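Local coordinates for phosphoribosylaminoimidazole carboxylase, ATPase subunit (PDB 3V4S), which probably uses ATP and bicarbonate to carboxylate aminoimidazole ribonucleotide at N5, a step of de novo purine biosynthesis, at residues T110-T115 and K153-G158; V127-L132 and L187-P192; V191-E196 and E261-A266. All coordinates share one frame; numbering follows the deposited sequence.

Contact 1: residues T110-T115 and K153-G158; sequences TQNRFT and KTTTGG. With MG (magnesium ion), chain H; ATP (adenosine-5'-triphosphate), chain F.
Arg113 reaches over Lys153, and the two side chains cross at about a right angle. CD of Lys153 sits 3.6 Å above one face of the Arg113 guanidinium plane, offset toward its rim. The arginine chain runs extended from CG to NE, which carries the guanidinium past the strand end to the phosphates. Its edge does the polar work. Arg113 NE gives a bent hydrogen bond of 3.0 Å to Thr154 O, with the oxygen close to the guanidinium plane. Arg113 NH2 gives a nearly straight one of 2.7 Å to O2B of ATP (169°). Water 2 accepts from Arg113 NH2 and donates to Thr154 OG1. These bonds fix the rotation of the guanidinium.

This is the nucleotide site of an ATP-grasp domain, where strand 150-154 supplies a lysine beside the triphosphate. Lys153 NZ bonds to ATP O2A at 2.8 Å and also to the adenine N7, bridging phosphate and base. Glu188 forms a salt bridge with the same NZ, and Glu274 does so with Arg113 NH1. The two cations are thus gathered round anions.

At the helix start the backbones meet. Arg113 N bonds to Thr155 O at 2.8 Å. Asn112 is the N-cap of helix 113-123; its OD1 accepts from Thr115 N, while CG, anti to the backbone N (chi1 177°), runs alongside Thr155. The methyl CG2 of Thr156 packs 3.6 Å from Gln111 O. Water 1 links that oxygen to Gly157 N. Thr110 O binds a magnesium ion together with Glu116 and Leu275.

Contact 2: residues V127-L132 and L187-P192; sequences VATYRL and LEKWVP. With ATP (adenosine-5'-triphosphate), chain F.
Thr129 O takes a 2.8 Å hydrogen bond from Lys189 N and, 3.0 Å from Glu188 CA, a CA-H...O contact as well. Two further backbone bonds, Arg131 N to Leu187 O and Leu187 N to Arg131 O, close the hydrogen-bonded pair Arg131-Leu187. Tyr130 and Glu188 form the neighbouring non-hydrogen-bonded pair. The short strands run antiparallel, at 173°.

Tyr130 and Glu188 share one face of the sheet, with their CB atoms 3.8 Å apart. Beyond CB they part. The tyrosine ring leads off to helix 113-123, where its OH bonds to Glu121. The glutamate CG sits between the backbone N and the carbonyl carbon (chi1 67°), and the chain then extends toward the adenine. There Glu188 OE2 accepts from ATP N6 at 3.0 Å, a nearly straight bond. Lys117 holds OE1 and Lys153 holds OE2, so the buried carboxylate is flanked by two cations that would favour its charged form. On the other face, Arg131 turns away from Leu187 toward Glu145, its salt-bridge partner.

At the end of the pairing, Thr129 and Lys189 lie side by side, pointing the same way. Lys189 CD runs along the CB and OG1 of the threonine. Ala128 CB packs on Val191 CG2 at 3.7 Å and also touches Lys189 O.

The chain at the end of strand 185-189 and just beyond it reads the base. Lys189 O accepts a second N6 bond, and Val191 N donates to ATP N1 at 2.9 Å, almost straight. Trp190 lays one ring face against C2 of the adenine. This backbone recognition of N6 and N1 is typical of the linker between the two ATP-binding subdomains of the ATP-grasp fold.

Contact 3: residues V191-E196 and E261-A266; sequences VPFEKE and EMFATA. With MG (magnesium ion), chain G; ATP (adenosine-5'-triphosphate), chain F.
Phe193 and Phe263 pack tightly at the inner side of the contact. Their planes are nearly parallel (15°) but slid apart, so the overlap is slight. CD1 of Phe193 lies over a face of the Phe263 ring, 3.5 Å from its CD2. A chi1 of 59° folds the Phe193 ring back over its own backbone, bringing CE1 to the adenine N3. Val191 CB touches Phe263 CD1, while CZ of that ring approaches C4 of the base.

Glu196 runs alongside Phe263, with OE2 in plane at the ring edge, 3.3 Å from CE2. Its two oxygens divide the ribose: Glu196 OE1 accepts from ATP O2' and Glu196 OE2 from ATP O3', each at 2.6 Å. His219 also bonds to OE1, and water 6 joins OE2 to Met262 O.

Between this core and the outer end lies a classic beta bulge: Glu194 N and Lys195 N both donate to Ala264 O, and Ala264 N bonds to Lys195 O at 2.8 Å. The outer end is looser and more exposed. Glu194 OE1 lies 3.7 Å from Ala266 CA, and water 5 bridges Pro192 O and Ala266 N. Lys195 leads away to Glu216.

Earlier in strand 256-264, Glu261 OE1 binds a magnesium ion at 2.3 Å, with ATP O1A and O1G and Glu274 as further ligands. Ribose-holding glutamate and metal-binding acidic residues on one antiparallel sheet are typical of the ATP-grasp active site.

In the fold
The three contacts line one ATP site. Contact 1 and contact 2 alternate along the chain and have centres about 13 Å apart. Both reach the antiparallel sheet in which strands 150-154 and 185-189 are neighbours. They touch through the Lys153-Glu188 salt bridge and through Phe114 packing on Tyr130 and Leu132. Contact 3 belongs to the larger antiparallel sheet, with strands 195-203 and 256-264. It begins where contact 2 ends, sharing Val191 and Pro192, again about 13 Å between centres. Contact 1 closes before contact 3 opens; they lie about 20 Å apart, centre to centre, and do not touch. The nucleotide is therefore held between two sheets, as in other ATP-grasp enzymes.

Contact 1: residues T110-T115 and K153-G158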
loop_
_atom_site.group_PDB
_atom_site.type_symbol
_atom_site.label_atom_id
_atom_site.label_comp_id
_atom_site.label_asym_id
_atom_site.label_seq_id
_atom_site.Cartn_x
_atom_site.Cartn_y
_atom_site.Cartn_z
ATOM N N THR B 110 11.238 4.193 -27.312
ATOM C CA THR B 110 11.979 3.452 -26.285
ATOM C C THR B 110 12.037 1.945 -26.552
ATOM O O THR B 110 12.856 1.231 -25.957
ATOM C CB THR B 110 11.403 3.683 -24.869
ATOM O OG1 THR B 110 10.040 3.261 -24.845
ATOM C CG2 THR B 110 11.478 5.142 -24.483
ATOM N N GLN B 111 11.148 1.477 -27.428
ATOM C CA GLN B 111 11.043 0.078 -27.845
ATOM C C GLN B 111 12.122 -0.406 -28.791
ATOM O O GLN B 111 12.265 -1.609 -29.002
ATOM C CB GLN B 111 9.751 -0.109 -28.623
ATOM C CG GLN B 111 8.613 -0.693 -27.835
ATOM C CD GLN B 111 7.398 -0.912 -28.717
ATOM O OE1 GLN B 111 7.373 -0.505 -29.887
ATOM N NE2 GLN B 111 6.377 -1.544 -28.156
ATOM N N ASN B 112 12.811 0.528 -29.433
ATOM C CA ASN B 112 13.849 0.187 -30.398
ATOM C C ASN B 112 15.149 0.856 -29.970
ATOM O O ASN B 112 15.191 2.076 -29.813
ATOM C CB ASN B 112 13.420 0.589 -31.810
ATOM C CG ASN B 112 14.501 0.332 -32.847
ATOM O OD1 ASN B 112 15.669 0.683 -32.655
ATOM N ND2 ASN B 112 14.115 -0.274 -33.957
ATOM N N ARG B 113 16.192 0.058 -29.763
ATOM C CA ARG B 113 17.437 0.554 -29.171
ATOM C C ARG B 113 18.102 1.622 -30.021
ATOM O O ARG B 113 18.701 2.559 -29.485
ATOM C CB ARG B 113 18.430 -0.571 -28.920
ATOM C CG ARG B 113 18.003 -1.590 -27.885
ATOM C CD ARG B 113 19.194 -2.461 -27.523
ATOM N NE ARG B 113 18.811 -3.595 -26.684
ATOM C CZ ARG B 113 18.677 -3.535 -25.361
ATOM N NH1 ARG B 113 18.910 -2.393 -24.714
ATOM N NH2 ARG B 113 18.318 -4.620 -24.684
ATOM N N PHE B 114 17.998 1.475 -31.344
ATOM C CA PHE B 114 18.555 2.458 -32.269
ATOM C C PHE B 114 17.825 3.795 -32.159
ATOM O O PHE B 114 18.470 4.838 -32.005
ATOM C CB PHE B 114 18.522 1.931 -33.713
ATOM C CG PHE B 114 19.192 2.841 -34.719
ATOM C CD1 PHE B 114 20.582 2.932 -34.783
ATOM C CD2 PHE B 114 18.430 3.582 -35.619
ATOM C CE1 PHE B 114 21.198 3.760 -35.716
ATOM C CE2 PHE B 114 19.041 4.411 -36.559
ATOM C CZ PHE B 114 20.425 4.492 -36.609
ATOM N N THR B 115 16.493 3.768 -32.236
ATOM C CA THR B 115 15.700 5.009 -32.163
ATOM C C THR B 115 15.768 5.628 -30.758
ATOM O O THR B 115 15.718 6.857 -30.601
ATOM C CB THR B 115 14.246 4.819 -32.642
ATOM O OG1 THR B 115 13.558 3.927 -31.769
ATOM C CG2 THR B 115 14.218 4.218 -34.040
ATOM N N LYS B 153 23.642 -5.940 -29.164
ATOM C CA LYS B 153 22.295 -6.043 -28.585
ATOM C C LYS B 153 21.278 -5.991 -29.713
ATOM O O LYS B 153 21.377 -5.120 -30.577
ATOM C CB LYS B 153 22.007 -4.829 -27.671
ATOM C CG LYS B 153 23.008 -4.552 -26.551
ATOM C CD LYS B 153 22.515 -3.400 -25.667
ATOM C CE LYS B 153 23.431 -3.259 -24.454
ATOM N NZ LYS B 153 23.062 -2.110 -23.580
ATOM N N THR B 154 20.276 -6.872 -29.679
ATOM C CA THR B 154 19.140 -6.769 -30.604
ATOM C C THR B 154 18.420 -5.455 -30.387
ATOM O O THR B 154 18.250 -5.025 -29.238
ATOM C CB THR B 154 18.129 -7.923 -30.428
ATOM O OG1 THR B 154 17.518 -7.844 -29.127
ATOM C CG2 THR B 154 18.819 -9.259 -30.584
ATOM N N THR B 155 17.992 -4.811 -31.472
ATOM C CA THR B 155 17.325 -3.508 -31.341
ATOM C C THR B 155 15.920 -3.608 -30.732
ATOM O O THR B 155 15.432 -2.638 -30.142
ATOM C CB THR B 155 17.239 -2.743 -32.670
ATOM O OG1 THR B 155 16.637 -3.575 -33.664
ATOM C CG2 THR B 155 18.644 -2.268 -33.129
ATOM N N THR B 156 15.281 -4.766 -30.867
ATOM C CA THR B 156 13.962 -4.975 -30.271
ATOM C C THR B 156 13.875 -6.300 -29.495
ATOM O O THR B 156 14.703 -7.202 -29.684
ATOM C CB THR B 156 12.826 -4.918 -31.321
ATOM O OG1 THR B 156 13.032 -5.938 -32.307
ATOM C CG2 THR B 156 12.757 -3.526 -32.002
ATOM N N GLY B 157 12.877 -6.394 -28.609
ATOM C CA GLY B 157 12.542 -7.647 -27.923
ATOM C C GLY B 157 13.463 -8.099 -26.803
ATOM O O GLY B 157 13.197 -9.115 -26.152
ATOM N N GLY B 158 14.554 -7.370 -26.584
ATOM C CA GLY B 158 15.538 -7.750 -25.566
ATOM C C GLY B 158 15.069 -7.454 -24.146
ATOM O O GLY B 158 14.474 -6.406 -23.884
HETATM MG MG MG H . 14.043 0.910 -23.953
HETATM P PG ATP F . 16.338 -5.261 -19.067
HETATM O O1G ATP F . 16.593 -4.126 -18.108
HETATM O O2G ATP F . 15.962 -6.582 -18.429
HETATM O O3G ATP F . 15.457 -4.880 -20.224
HETATM P PB ATP F . 18.211 -5.624 -21.256
HETATM O O1B ATP F . 17.916 -7.017 -21.737
HETATM O O2B ATP F . 17.719 -4.445 -22.032
HETATM O O3B ATP F . 17.832 -5.526 -19.673
HETATM P PA ATP F . 20.606 -4.076 -20.934
HETATM O O1A ATP F . 19.866 -3.302 -19.865
HETATM O O2A ATP F . 21.015 -3.380 -22.207
HETATM O O3A ATP F . 19.818 -5.454 -21.270
HETATM O "O5'" ATP F . 21.913 -4.705 -20.266
HETATM C "C5'" ATP F . 21.781 -5.576 -19.145
HETATM C "C4'" ATP F . 23.034 -5.368 -18.308
HETATM O "O4'" ATP F . 24.207 -5.656 -19.094
HETATM C "C3'" ATP F . 23.204 -3.918 -17.864
HETATM O "O3'" ATP F . 22.413 -3.546 -16.720
HETATM C "C2'" ATP F . 24.711 -3.834 -17.671
HETATM O "O2'" ATP F . 25.098 -4.353 -16.395
HETATM C "C1'" ATP F . 25.263 -4.739 -18.779
HETATM N N9 ATP F . 25.591 -3.883 -19.951
HETATM C C8 ATP F . 24.784 -3.615 -21.004
HETATM N N7 ATP F . 25.389 -2.765 -21.873
HETATM C C5 ATP F . 26.618 -2.484 -21.387
HETATM C C6 ATP F . 27.786 -1.668 -21.800
HETATM N N6 ATP F . 27.786 -0.955 -22.953
HETATM N N1 ATP F . 28.872 -1.658 -20.985
HETATM C C2 ATP F . 28.922 -2.355 -19.831
HETATM N N3 ATP F . 27.898 -3.108 -19.399
HETATM C C4 ATP F . 26.744 -3.220 -20.116
HETATM O O HOH W 1 11.278 -4.310 -28.249
HETATM O O HOH W 2 18.592 -6.790 -26.648
HETATM O O HOH W 3 15.749 -0.370 -24.611
HETATM O O HOH W 4 12.962 -0.697 -23.032
#

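Contact 2: residues V127-L132 and L187-P192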
loop_
_atom_site.group_PDB
_atom_site.type_symbol
_atom_site.label_atom_id
_atom_site.label_comp_id
_atom_site.label_asym_id
_atom_site.label_seq_id
_atom_site.Cartn_x
_atom_site.Cartn_y
_atom_site.Cartn_z
ATOM N N VAL B 127 25.690 8.672 -24.398
ATOM C CA VAL B 127 25.418 7.239 -24.601
ATOM C C VAL B 127 26.728 6.549 -24.966
ATOM O O VAL B 127 27.689 7.219 -25.380
ATOM C CB VAL B 127 24.406 6.974 -25.741
ATOM C CG1 VAL B 127 23.031 7.485 -25.371
ATOM C CG2 VAL B 127 24.880 7.584 -27.067
ATOM N N ALA B 128 26.773 5.225 -24.817
ATOM C CA ALA B 128 27.873 4.454 -25.352
ATOM C C ALA B 128 27.850 4.601 -26.884
ATOM O O ALA B 128 26.769 4.581 -27.494
ATOM C CB ALA B 128 27.760 2.996 -24.938
ATOM N N THR B 129 29.024 4.785 -27.490
ATOM C CA THR B 129 29.144 4.883 -28.965
ATOM C C THR B 129 28.634 3.588 -29.582
ATOM O O THR B 129 28.984 2.506 -29.126
ATOM C CB THR B 129 30.604 5.133 -29.414
ATOM O OG1 THR B 129 31.195 6.110 -28.551
ATOM C CG2 THR B 129 30.655 5.666 -30.866
ATOM N N TYR B 130 27.819 3.715 -30.620
ATOM C CA TYR B 130 27.093 2.582 -31.183
ATOM C C TYR B 130 26.983 2.669 -32.704
ATOM O O TYR B 130 27.098 3.757 -33.294
ATOM C CB TYR B 130 25.686 2.544 -30.590
ATOM C CG TYR B 130 24.857 3.716 -31.031
ATOM C CD1 TYR B 130 25.025 4.969 -30.442
ATOM C CD2 TYR B 130 23.911 3.578 -32.042
ATOM C CE1 TYR B 130 24.279 6.055 -30.860
ATOM C CE2 TYR B 130 23.154 4.660 -32.464
ATOM C CZ TYR B 130 23.342 5.888 -31.864
ATOM O OH TYR B 130 22.598 6.956 -32.278
ATOM N N ARG B 131 26.735 1.518 -33.322
ATOM C CA ARG B 131 26.504 1.421 -34.775
ATOM C C ARG B 131 25.363 0.441 -35.023
ATOM O O ARG B 131 25.274 -0.579 -34.321
ATOM C CB ARG B 131 27.761 0.863 -35.459
ATOM C CG ARG B 131 29.010 1.736 -35.383
ATOM C CD ARG B 131 28.794 3.081 -36.078
ATOM N NE ARG B 131 30.048 3.839 -36.158
ATOM C CZ ARG B 131 30.452 4.765 -35.282
ATOM N NH1 ARG B 131 29.700 5.096 -34.225
ATOM N NH2 ARG B 131 31.622 5.377 -35.475
ATOM N N LEU B 132 24.516 0.722 -36.015
ATOM C CA LEU B 132 23.480 -0.228 -36.416
ATOM C C LEU B 132 24.101 -1.410 -37.165
ATOM O O LEU B 132 24.972 -1.212 -38.000
ATOM C CB LEU B 132 22.409 0.444 -37.290
ATOM C CG LEU B 132 21.237 -0.413 -37.805
ATOM C CD1 LEU B 132 20.342 -0.866 -36.662
ATOM C CD2 LEU B 132 20.404 0.363 -38.822
ATOM N N LEU B 187 25.786 -2.536 -32.256
ATOM C CA LEU B 187 26.997 -2.740 -31.498
ATOM C C LEU B 187 27.329 -1.434 -30.783
ATOM O O LEU B 187 27.272 -0.362 -31.380
ATOM C CB LEU B 187 28.154 -3.179 -32.388
ATOM C CG LEU B 187 29.435 -3.586 -31.636
ATOM C CD1 LEU B 187 29.250 -4.942 -30.977
ATOM C CD2 LEU B 187 30.643 -3.614 -32.580
ATOM N N GLU B 188 27.646 -1.532 -29.494
ATOM C CA GLU B 188 28.043 -0.359 -28.732
ATOM C C GLU B 188 29.267 -0.648 -27.880
ATOM O O GLU B 188 29.493 -1.790 -27.448
ATOM C CB GLU B 188 26.882 0.157 -27.870
ATOM C CG GLU B 188 26.483 -0.786 -26.744
ATOM C CD GLU B 188 25.355 -0.231 -25.874
ATOM O OE1 GLU B 188 24.500 0.531 -26.377
ATOM O OE2 GLU B 188 25.326 -0.596 -24.689
ATOM N N LYS B 189 30.062 0.393 -27.650
ATOM C CA LYS B 189 31.236 0.280 -26.788
ATOM C C LYS B 189 30.865 -0.160 -25.374
ATOM O O LYS B 189 29.817 0.235 -24.838
ATOM C CB LYS B 189 31.984 1.609 -26.736
ATOM C CG LYS B 189 32.756 1.906 -28.008
ATOM C CD LYS B 189 33.548 3.200 -27.893
ATOM C CE LYS B 189 34.289 3.510 -29.190
ATOM N NZ LYS B 189 34.906 4.870 -29.153
ATOM N N TRP B 190 31.709 -1.008 -24.804
ATOM C CA TRP B 190 31.660 -1.347 -23.392
ATOM C C TRP B 190 31.925 -0.114 -22.560
ATOM O O TRP B 190 32.806 0.692 -22.885
ATOM C CB TRP B 190 32.703 -2.400 -23.099
ATOM C CG TRP B 190 32.744 -2.845 -21.663
ATOM C CD1 TRP B 190 33.582 -2.382 -20.652
ATOM C CD2 TRP B 190 31.909 -3.872 -21.029
ATOM N NE1 TRP B 190 33.326 -3.034 -19.468
ATOM C CE2 TRP B 190 32.335 -3.941 -19.626
ATOM C CE3 TRP B 190 30.891 -4.705 -21.464
ATOM C CZ2 TRP B 190 31.752 -4.816 -18.725
ATOM C CZ3 TRP B 190 30.307 -5.581 -20.546
ATOM C CH2 TRP B 190 30.729 -5.635 -19.210
ATOM N N VAL B 191 31.140 0.068 -21.503
ATOM C CA VAL B 191 31.343 1.187 -20.590
ATOM C C VAL B 191 31.889 0.615 -19.282
ATOM O O VAL B 191 31.230 -0.212 -18.644
ATOM C CB VAL B 191 30.053 2.000 -20.366
ATOM C CG1 VAL B 191 30.300 3.135 -19.382
ATOM C CG2 VAL B 191 29.534 2.553 -21.684
ATOM N N PRO B 192 33.115 1.022 -18.890
ATOM C CA PRO B 192 33.687 0.465 -17.670
ATOM C C PRO B 192 33.201 1.214 -16.416
ATOM O O PRO B 192 34.007 1.749 -15.673
ATOM C CB PRO B 192 35.202 0.647 -17.887
ATOM C CG PRO B 192 35.317 1.858 -18.775
ATOM C CD PRO B 192 34.002 2.029 -19.509
HETATM P PG ATP F . 16.338 -5.261 -19.067
HETATM O O1G ATP F . 16.593 -4.126 -18.108
HETATM O O2G ATP F . 15.962 -6.582 -18.429
HETATM O O3G ATP F . 15.457 -4.880 -20.224
HETATM P PB ATP F . 18.211 -5.624 -21.256
HETATM O O1B ATP F . 17.916 -7.017 -21.737
HETATM O O2B ATP F . 17.719 -4.445 -22.032
HETATM O O3B ATP F . 17.832 -5.526 -19.673
HETATM P PA ATP F . 20.606 -4.076 -20.934
HETATM O O1A ATP F . 19.866 -3.302 -19.865
HETATM O O2A ATP F . 21.015 -3.380 -22.207
HETATM O O3A ATP F . 19.818 -5.454 -21.270
HETATM O "O5'" ATP F . 21.913 -4.705 -20.266
HETATM C "C5'" ATP F . 21.781 -5.576 -19.145
HETATM C "C4'" ATP F . 23.034 -5.368 -18.308
HETATM O "O4'" ATP F . 24.207 -5.656 -19.094
HETATM C "C3'" ATP F . 23.204 -3.918 -17.864
HETATM O "O3'" ATP F . 22.413 -3.546 -16.720
HETATM C "C2'" ATP F . 24.711 -3.834 -17.671
HETATM O "O2'" ATP F . 25.098 -4.353 -16.395
HETATM C "C1'" ATP F . 25.263 -4.739 -18.779
HETATM N N9 ATP F . 25.591 -3.883 -19.951
HETATM C C8 ATP F . 24.784 -3.615 -21.004
HETATM N N7 ATP F . 25.389 -2.765 -21.873
HETATM C C5 ATP F . 26.618 -2.484 -21.387
HETATM C C6 ATP F . 27.786 -1.668 -21.800
HETATM N N6 ATP F . 27.786 -0.955 -22.953
HETATM N N1 ATP F . 28.872 -1.658 -20.985
HETATM C C2 ATP F . 28.922 -2.355 -19.831
HETATM N N3 ATP F . 27.898 -3.108 -19.399
HETATM C C4 ATP F . 26.744 -3.220 -20.116
#

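Contact 3: residues V191-E196 and E261-A266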
loop_
_atom_site.group_PDB
_atom_site.type_symbol
_atom_site.label_atom_id
_atom_site.label_comp_id
_atom_site.label_asym_id
_atom_site.label_seq_id
_atom_site.Cartn_x
_atom_site.Cartn_y
_atom_site.Cartn_z
ATOM N N VAL B 191 31.140 0.068 -21.503
ATOM C CA VAL B 191 31.343 1.187 -20.590
ATOM C C VAL B 191 31.889 0.615 -19.282
ATOM O O VAL B 191 31.230 -0.212 -18.644
ATOM C CB VAL B 191 30.053 2.000 -20.366
ATOM C CG1 VAL B 191 30.300 3.135 -19.382
ATOM C CG2 VAL B 191 29.534 2.553 -21.684
ATOM N N PRO B 192 33.115 1.022 -18.890
ATOM C CA PRO B 192 33.687 0.465 -17.670
ATOM C C PRO B 192 33.201 1.214 -16.416
ATOM O O PRO B 192 34.007 1.749 -15.673
ATOM C CB PRO B 192 35.202 0.647 -17.887
ATOM C CG PRO B 192 35.317 1.858 -18.775
ATOM C CD PRO B 192 34.002 2.029 -19.509
ATOM N N PHE B 193 31.889 1.224 -16.186
ATOM C CA PHE B 193 31.272 1.962 -15.078
ATOM C C PHE B 193 31.707 1.490 -13.681
ATOM O O PHE B 193 32.155 0.354 -13.503
ATOM C CB PHE B 193 29.742 1.911 -15.196
ATOM C CG PHE B 193 29.168 0.514 -15.192
ATOM C CD1 PHE B 193 28.761 -0.089 -16.381
ATOM C CD2 PHE B 193 29.032 -0.204 -14.003
ATOM C CE1 PHE B 193 28.217 -1.366 -16.380
ATOM C CE2 PHE B 193 28.503 -1.484 -13.999
ATOM C CZ PHE B 193 28.089 -2.065 -15.194
ATOM N N GLU B 194 31.563 2.365 -12.689
ATOM C CA GLU B 194 31.861 1.988 -11.316
ATOM C C GLU B 194 30.589 1.390 -10.706
ATOM O O GLU B 194 30.639 0.396 -9.981
ATOM C CB GLU B 194 32.325 3.213 -10.521
ATOM C CG GLU B 194 33.519 2.947 -9.616
ATOM C CD GLU B 194 33.683 3.984 -8.501
ATOM O OE1 GLU B 194 33.512 5.204 -8.750
ATOM O OE2 GLU B 194 33.992 3.572 -7.358
ATOM N N LYS B 195 29.453 2.009 -11.019
ATOM C CA LYS B 195 28.134 1.559 -10.557
ATOM C C LYS B 195 27.075 1.808 -11.630
ATOM O O LYS B 195 27.226 2.704 -12.472
ATOM C CB LYS B 195 27.742 2.288 -9.260
ATOM C CG LYS B 195 28.470 1.786 -8.023
ATOM C CD LYS B 195 28.369 2.774 -6.873
ATOM C CE LYS B 195 29.243 2.349 -5.709
ATOM N NZ LYS B 195 28.905 0.970 -5.255
ATOM N N GLU B 196 26.020 0.990 -11.606
ATOM C CA GLU B 196 24.809 1.236 -12.392
ATOM C C GLU B 196 23.784 1.894 -11.489
ATOM O O GLU B 196 23.603 1.478 -10.348
ATOM C CB GLU B 196 24.192 -0.072 -12.873
ATOM C CG GLU B 196 25.083 -0.911 -13.752
ATOM C CD GLU B 196 24.296 -2.003 -14.426
ATOM O OE1 GLU B 196 24.549 -3.182 -14.106
ATOM O OE2 GLU B 196 23.415 -1.674 -15.249
ATOM N N GLU B 261 17.877 4.077 -16.899
ATOM C CA GLU B 261 19.035 3.310 -16.444
ATOM C C GLU B 261 20.324 3.988 -16.898
ATOM O O GLU B 261 20.437 4.407 -18.059
ATOM C CB GLU B 261 19.026 1.897 -17.024
ATOM C CG GLU B 261 17.856 1.026 -16.614
ATOM C CD GLU B 261 17.991 -0.394 -17.149
ATOM O OE1 GLU B 261 19.061 -0.777 -17.703
ATOM O OE2 GLU B 261 17.027 -1.148 -17.025
ATOM N N MET B 262 21.310 4.016 -16.001
ATOM C CA MET B 262 22.536 4.789 -16.187
ATOM C C MET B 262 23.780 4.035 -15.769
ATOM O O MET B 262 23.729 3.116 -14.933
ATOM C CB MET B 262 22.456 6.086 -15.386
ATOM C CG MET B 262 21.414 7.060 -15.895
ATOM S SD MET B 262 21.166 8.333 -14.649
ATOM C CE MET B 262 19.903 9.336 -15.404
ATOM N N PHE B 263 24.899 4.422 -16.371
ATOM C CA PHE B 263 26.190 3.878 -16.010
ATOM C C PHE B 263 27.004 5.018 -15.424
ATOM O O PHE B 263 27.120 6.072 -16.048
ATOM C CB PHE B 263 26.919 3.307 -17.233
ATOM C CG PHE B 263 26.260 2.091 -17.850
ATOM C CD1 PHE B 263 26.312 1.890 -19.226
ATOM C CD2 PHE B 263 25.607 1.139 -17.066
ATOM C CE1 PHE B 263 25.720 0.771 -19.810
ATOM C CE2 PHE B 263 25.011 0.021 -17.647
ATOM C CZ PHE B 263 25.072 -0.160 -19.024
ATOM N N ALA B 264 27.555 4.821 -14.228
ATOM C CA ALA B 264 28.362 5.871 -13.613
ATOM C C ALA B 264 29.843 5.484 -13.603
ATOM O O ALA B 264 30.222 4.461 -13.040
ATOM C CB ALA B 264 27.848 6.206 -12.223
ATOM N N THR B 265 30.668 6.286 -14.275
ATOM C CA THR B 265 32.100 5.971 -14.402
ATOM C C THR B 265 32.933 6.601 -13.268
ATOM O O THR B 265 32.493 7.555 -12.627
ATOM C CB THR B 265 32.661 6.307 -15.809
ATOM O OG1 THR B 265 32.063 7.509 -16.304
ATOM C CG2 THR B 265 32.346 5.177 -16.795
ATOM N N ALA B 266 34.121 6.043 -13.016
ATOM C CA ALA B 266 34.970 6.451 -11.876
ATOM C C ALA B 266 35.295 7.950 -11.857
ATOM O O ALA B 266 35.644 8.501 -10.812
ATOM C CB ALA B 266 36.251 5.625 -11.832
HETATM MG MG MG G . 18.432 -2.872 -18.430
HETATM P PG ATP F . 16.338 -5.261 -19.067
HETATM O O1G ATP F . 16.593 -4.126 -18.108
HETATM O O2G ATP F . 15.962 -6.582 -18.429
HETATM O O3G ATP F . 15.457 -4.880 -20.224
HETATM P PB ATP F . 18.211 -5.624 -21.256
HETATM O O1B ATP F . 17.916 -7.017 -21.737
HETATM O O2B ATP F . 17.719 -4.445 -22.032
HETATM O O3B ATP F . 17.832 -5.526 -19.673
HETATM P PA ATP F . 20.606 -4.076 -20.934
HETATM O O1A ATP F . 19.866 -3.302 -19.865
HETATM O O2A ATP F . 21.015 -3.380 -22.207
HETATM O O3A ATP F . 19.818 -5.454 -21.270
HETATM O "O5'" ATP F . 21.913 -4.705 -20.266
HETATM C "C5'" ATP F . 21.781 -5.576 -19.145
HETATM C "C4'" ATP F . 23.034 -5.368 -18.308
HETATM O "O4'" ATP F . 24.207 -5.656 -19.094
HETATM C "C3'" ATP F . 23.204 -3.918 -17.864
HETATM O "O3'" ATP F . 22.413 -3.546 -16.720
HETATM C "C2'" ATP F . 24.711 -3.834 -17.671
HETATM O "O2'" ATP F . 25.098 -4.353 -16.395
HETATM C "C1'" ATP F . 25.263 -4.739 -18.779
HETATM N N9 ATP F . 25.591 -3.883 -19.951
HETATM C C8 ATP F . 24.784 -3.615 -21.004
HETATM N N7 ATP F . 25.389 -2.765 -21.873
HETATM C C5 ATP F . 26.618 -2.484 -21.387
HETATM C C6 ATP F . 27.786 -1.668 -21.800
HETATM N N6 ATP F . 27.786 -0.955 -22.953
HETATM N N1 ATP F . 28.872 -1.658 -20.985
HETATM C C2 ATP F . 28.922 -2.355 -19.831
HETATM N N3 ATP F . 27.898 -3.108 -19.399
HETATM C C4 ATP F . 26.744 -3.220 -20.116
HETATM O O HOH W 5 34.728 3.581 -13.799
HETATM O O HOH W 6 22.078 0.669 -15.782
HETATM O O HOH W 7 19.410 -3.730 -16.956
#